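SusD homolog (Bacteroides thetaiotaomicron, PDB 3EHM) probably binds mucin O-glycans at the outer membrane, as a SusD-like lipoprotein involved in the use of these host sugars by a gut bacterium. Local coordinates at residues Gly273-Gly278 with Pro462-Pro467. Residues are numbered along the deposited sequence; the frame is centred on the assembly and turned at random.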
ATOM      1  N   GLY A 273       2.825 -12.328  -8.354  1.00 11.53           N
ATOM      2  CA  GLY A 273       2.362 -13.099  -7.210  1.00 13.18           C
ATOM      3  C   GLY A 273       1.195 -14.024  -7.507  1.00 12.75           C
ATOM      4  O   GLY A 273       0.383 -13.749  -8.388  1.00 13.04           O
ATOM      5  N   ALA A 274       1.100 -15.113  -6.748  1.00 13.31           N
ATOM      6  CA  ALA A 274       0.044 -16.107  -6.941  1.00 13.77           C
ATOM      7  C   ALA A 274      -1.350 -15.578  -6.646  1.00 12.91           C
ATOM      8  O   ALA A 274      -2.292 -15.837  -7.393  1.00 11.05           O
ATOM      9  CB  ALA A 274       0.321 -17.331  -6.081  1.00 12.96           C
ATOM     10  N   THR A 275      -1.486 -14.830  -5.560  1.00 13.05           N
ATOM     11  CA  THR A 275      -2.787 -14.292  -5.194  1.00 13.57           C
ATOM     12  C   THR A 275      -3.388 -13.396  -6.275  1.00 12.68           C
ATOM     13  O   THR A 275      -4.505 -13.629  -6.732  1.00 12.44           O
ATOM     14  CB  THR A 275      -2.711 -13.497  -3.880  1.00 12.12           C
ATOM     15  OG1 THR A 275      -2.190 -14.342  -2.846  1.00 14.31           O
ATOM     16  CG2 THR A 275      -4.101 -13.006  -3.480  1.00 14.55           C
ATOM     17  N   ILE A 276      -2.655 -12.372  -6.696  1.00 11.50           N
ATOM     18  CA  ILE A 276      -3.201 -11.487  -7.707  1.00 11.77           C
ATOM     19  C   ILE A 276      -3.430 -12.240  -9.021  1.00 10.01           C
ATOM     20  O   ILE A 276      -4.390 -11.971  -9.735  1.00  9.95           O
ATOM     21  CB  ILE A 276      -2.301 -10.237  -7.912  1.00 11.97           C
ATOM     22  CG1 ILE A 276      -3.059  -9.195  -8.741  1.00 13.92           C
ATOM     23  CG2 ILE A 276      -0.980 -10.621  -8.568  1.00 11.69           C
ATOM     24  CD1 ILE A 276      -2.350  -7.854  -8.828  1.00 13.64           C
ATOM     25  N   TRP A 277      -2.564 -13.199  -9.332  1.00 11.34           N
ATOM     26  CA  TRP A 277      -2.747 -13.971 -10.555  1.00 13.33           C
ATOM     27  C   TRP A 277      -4.057 -14.746 -10.475  1.00 12.58           C
ATOM     28  O   TRP A 277      -4.820 -14.787 -11.433  1.00 12.39           O
ATOM     29  CB  TRP A 277      -1.611 -14.969 -10.766  1.00 12.27           C
ATOM     30  CG  TRP A 277      -1.965 -16.002 -11.806  1.00 16.89           C
ATOM     31  CD1 TRP A 277      -1.942 -15.845 -13.163  1.00 16.78           C
ATOM     32  CD2 TRP A 277      -2.484 -17.318 -11.564  1.00 17.15           C
ATOM     33  NE1 TRP A 277      -2.418 -16.980 -13.780  1.00 17.77           N
ATOM     34  CE2 TRP A 277      -2.757 -17.899 -12.823  1.00 16.39           C
ATOM     35  CE3 TRP A 277      -2.748 -18.060 -10.404  1.00 17.28           C
ATOM     36  CZ2 TRP A 277      -3.280 -19.192 -12.956  1.00 19.12           C
ATOM     37  CZ3 TRP A 277      -3.271 -19.347 -10.535  1.00 18.89           C
ATOM     38  CH2 TRP A 277      -3.530 -19.898 -11.804  1.00 17.36           C
ATOM     39  N   GLY A 278      -4.297 -15.374  -9.325  1.00 13.62           N
ATOM     40  CA  GLY A 278      -5.509 -16.152  -9.134  1.00 13.36           C
ATOM     41  C   GLY A 278      -6.773 -15.372  -9.418  1.00 12.43           C
ATOM     42  O   GLY A 278      -7.691 -15.875 -10.079  1.00 11.68           O
ATOM     43  N   PRO A 462      -8.633  -9.185   0.411  1.00 14.59           N
ATOM     44  CA  PRO A 462      -9.267 -10.386  -0.139  1.00 13.57           C
ATOM     45  C   PRO A 462      -8.598 -11.619   0.460  1.00 13.81           C
ATOM     46  O   PRO A 462      -7.574 -11.501   1.130  1.00 11.55           O
ATOM     47  CB  PRO A 462      -8.992 -10.255  -1.632  1.00 13.18           C
ATOM     48  CG  PRO A 462      -7.615  -9.652  -1.638  1.00 14.36           C
ATOM     49  CD  PRO A 462      -7.717  -8.576  -0.571  1.00 14.20           C
ATOM     50  N   TYR A 463      -9.175 -12.798   0.242  1.00 13.68           N
ATOM     51  CA  TYR A 463      -8.557 -14.012   0.753  1.00 14.36           C
ATOM     52  C   TYR A 463      -7.253 -14.166  -0.023  1.00 12.90           C
ATOM     53  O   TYR A 463      -7.197 -13.867  -1.214  1.00 12.96           O
ATOM     54  CB  TYR A 463      -9.467 -15.225   0.533  1.00 14.35           C
ATOM     55  CG  TYR A 463     -10.730 -15.205   1.374  1.00 15.92           C
ATOM     56  CD1 TYR A 463     -10.768 -14.532   2.600  1.00 16.33           C
ATOM     57  CD2 TYR A 463     -11.876 -15.887   0.960  1.00 16.21           C
ATOM     58  CE1 TYR A 463     -11.918 -14.541   3.394  1.00 13.83           C
ATOM     59  CE2 TYR A 463     -13.029 -15.905   1.747  1.00 14.56           C
ATOM     60  CZ  TYR A 463     -13.040 -15.229   2.959  1.00 15.60           C
ATOM     61  OH  TYR A 463     -14.173 -15.245   3.733  1.00 13.94           O
ATOM     62  N   LEU A 464      -6.210 -14.637   0.649  1.00 14.46           N
ATOM     63  CA  LEU A 464      -4.905 -14.767   0.019  1.00 14.40           C
ATOM     64  C   LEU A 464      -4.384 -16.188  -0.076  1.00 16.77           C
ATOM     65  O   LEU A 464      -4.802 -17.072   0.671  1.00 16.60           O
ATOM     66  CB  LEU A 464      -3.873 -13.953   0.803  1.00 14.60           C
ATOM     67  CG  LEU A 464      -4.254 -12.535   1.226  1.00 14.34           C
ATOM     68  CD1 LEU A 464      -3.244 -12.025   2.237  1.00 15.52           C
ATOM     69  CD2 LEU A 464      -4.318 -11.630   0.012  1.00 13.10           C
HETATM   70  N   MSE A 465      -3.453 -16.389  -1.003  1.00 16.80           N
HETATM   71  CA  MSE A 465      -2.799 -17.679  -1.163  1.00 17.52           C
HETATM   72  C   MSE A 465      -1.969 -17.764   0.116  1.00 17.37           C
HETATM   73  O   MSE A 465      -1.357 -16.775   0.521  1.00 15.74           O
HETATM   74  CB  MSE A 465      -1.868 -17.660  -2.384  1.00 17.77           C
HETATM   75  CG  MSE A 465      -2.580 -17.566  -3.730  1.00 22.56           C
HETATM   76 SE   MSE A 465      -3.164 -19.295  -4.376  1.00 27.96          SE
HETATM   77  CE  MSE A 465      -3.729 -18.790  -6.161  1.00 21.01           C
ATOM     78  N   LYS A 466      -1.951 -18.928   0.755  1.00 17.52           N
ATOM     79  CA  LYS A 466      -1.200 -19.095   1.997  1.00 18.10           C
ATOM     80  C   LYS A 466       0.301 -19.082   1.743  1.00 17.29           C
ATOM     81  O   LYS A 466       0.759 -19.443   0.661  1.00 18.61           O
ATOM     82  CB  LYS A 466      -1.588 -20.416   2.663  1.00 21.80           C
ATOM     83  CG  LYS A 466      -1.177 -21.630   1.851  1.00 23.96           C
ATOM     84  CD  LYS A 466      -1.739 -22.924   2.416  1.00 27.73           C
ATOM     85  CE  LYS A 466      -1.357 -24.099   1.525  1.00 29.03           C
ATOM     86  NZ  LYS A 466      -2.423 -25.147   1.519  1.00 32.93           N
ATOM     87  N   PRO A 467       1.094 -18.672   2.744  1.00 16.42           N
ATOM     88  CA  PRO A 467       2.544 -18.646   2.547  1.00 15.75           C
ATOM     89  C   PRO A 467       3.092 -20.046   2.270  1.00 16.17           C
ATOM     90  O   PRO A 467       2.626 -21.028   2.837  1.00 15.62           O
ATOM     91  CB  PRO A 467       3.059 -18.056   3.859  1.00 17.46           C
ATOM     92  CG  PRO A 467       2.015 -18.479   4.861  1.00 17.83           C
ATOM     93  CD  PRO A 467       0.735 -18.241   4.107  1.00 17.04           C
TER
HETATM   94  O   HOH W   1      -0.514 -14.245  -0.598  1.00 16.92           O
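The side chains of Thr275 and Met465 run alongside one another, the threonine's reaching out from the first turn of helix 274-282 and the methionine's reaching in from the extended loop after helix 449-459, at a buried junction in this SusD-like fold. The threonine suits its place because one small side chain offers two unlike branches. With OG1 beside its own backbone N and anti to the carbonyl carbon (chi1 -57°), the hydroxyl accepts a nearly straight hydrogen bond from Met465 N, 3.0 Å from Thr275 OG1 at an N-H...O angle of 165°. The same hydroxyl gives its proton to a water, which donates to Met465 O, so Met465 N is held directly and Met465 O through the water. The methyl branch, CG2, meets the same loop 3.8 Å from Leu464 CD2, the branched leucine giving it a nonpolar partner, while Tyr442 of helix 429-445 touches this threonine too. A valine here would probably leave Met465 N without its acceptor and the water without its donor. Small Ala274 lets the selenomethionine Met465 lie close, CB 3.7 Å from Met465 CG; the flexible chain runs slantwise over the first turn, and its bend at chi2 (-84°) sets the terminal methyl by the Ala274 carbonyl. Gly278, with no side chain, leaves room for this methyl. Met465 CE ends 3.5 Å from Ala274 O and 4.4 Å from Trp277 CE3, at the edge of the indole and near its plane.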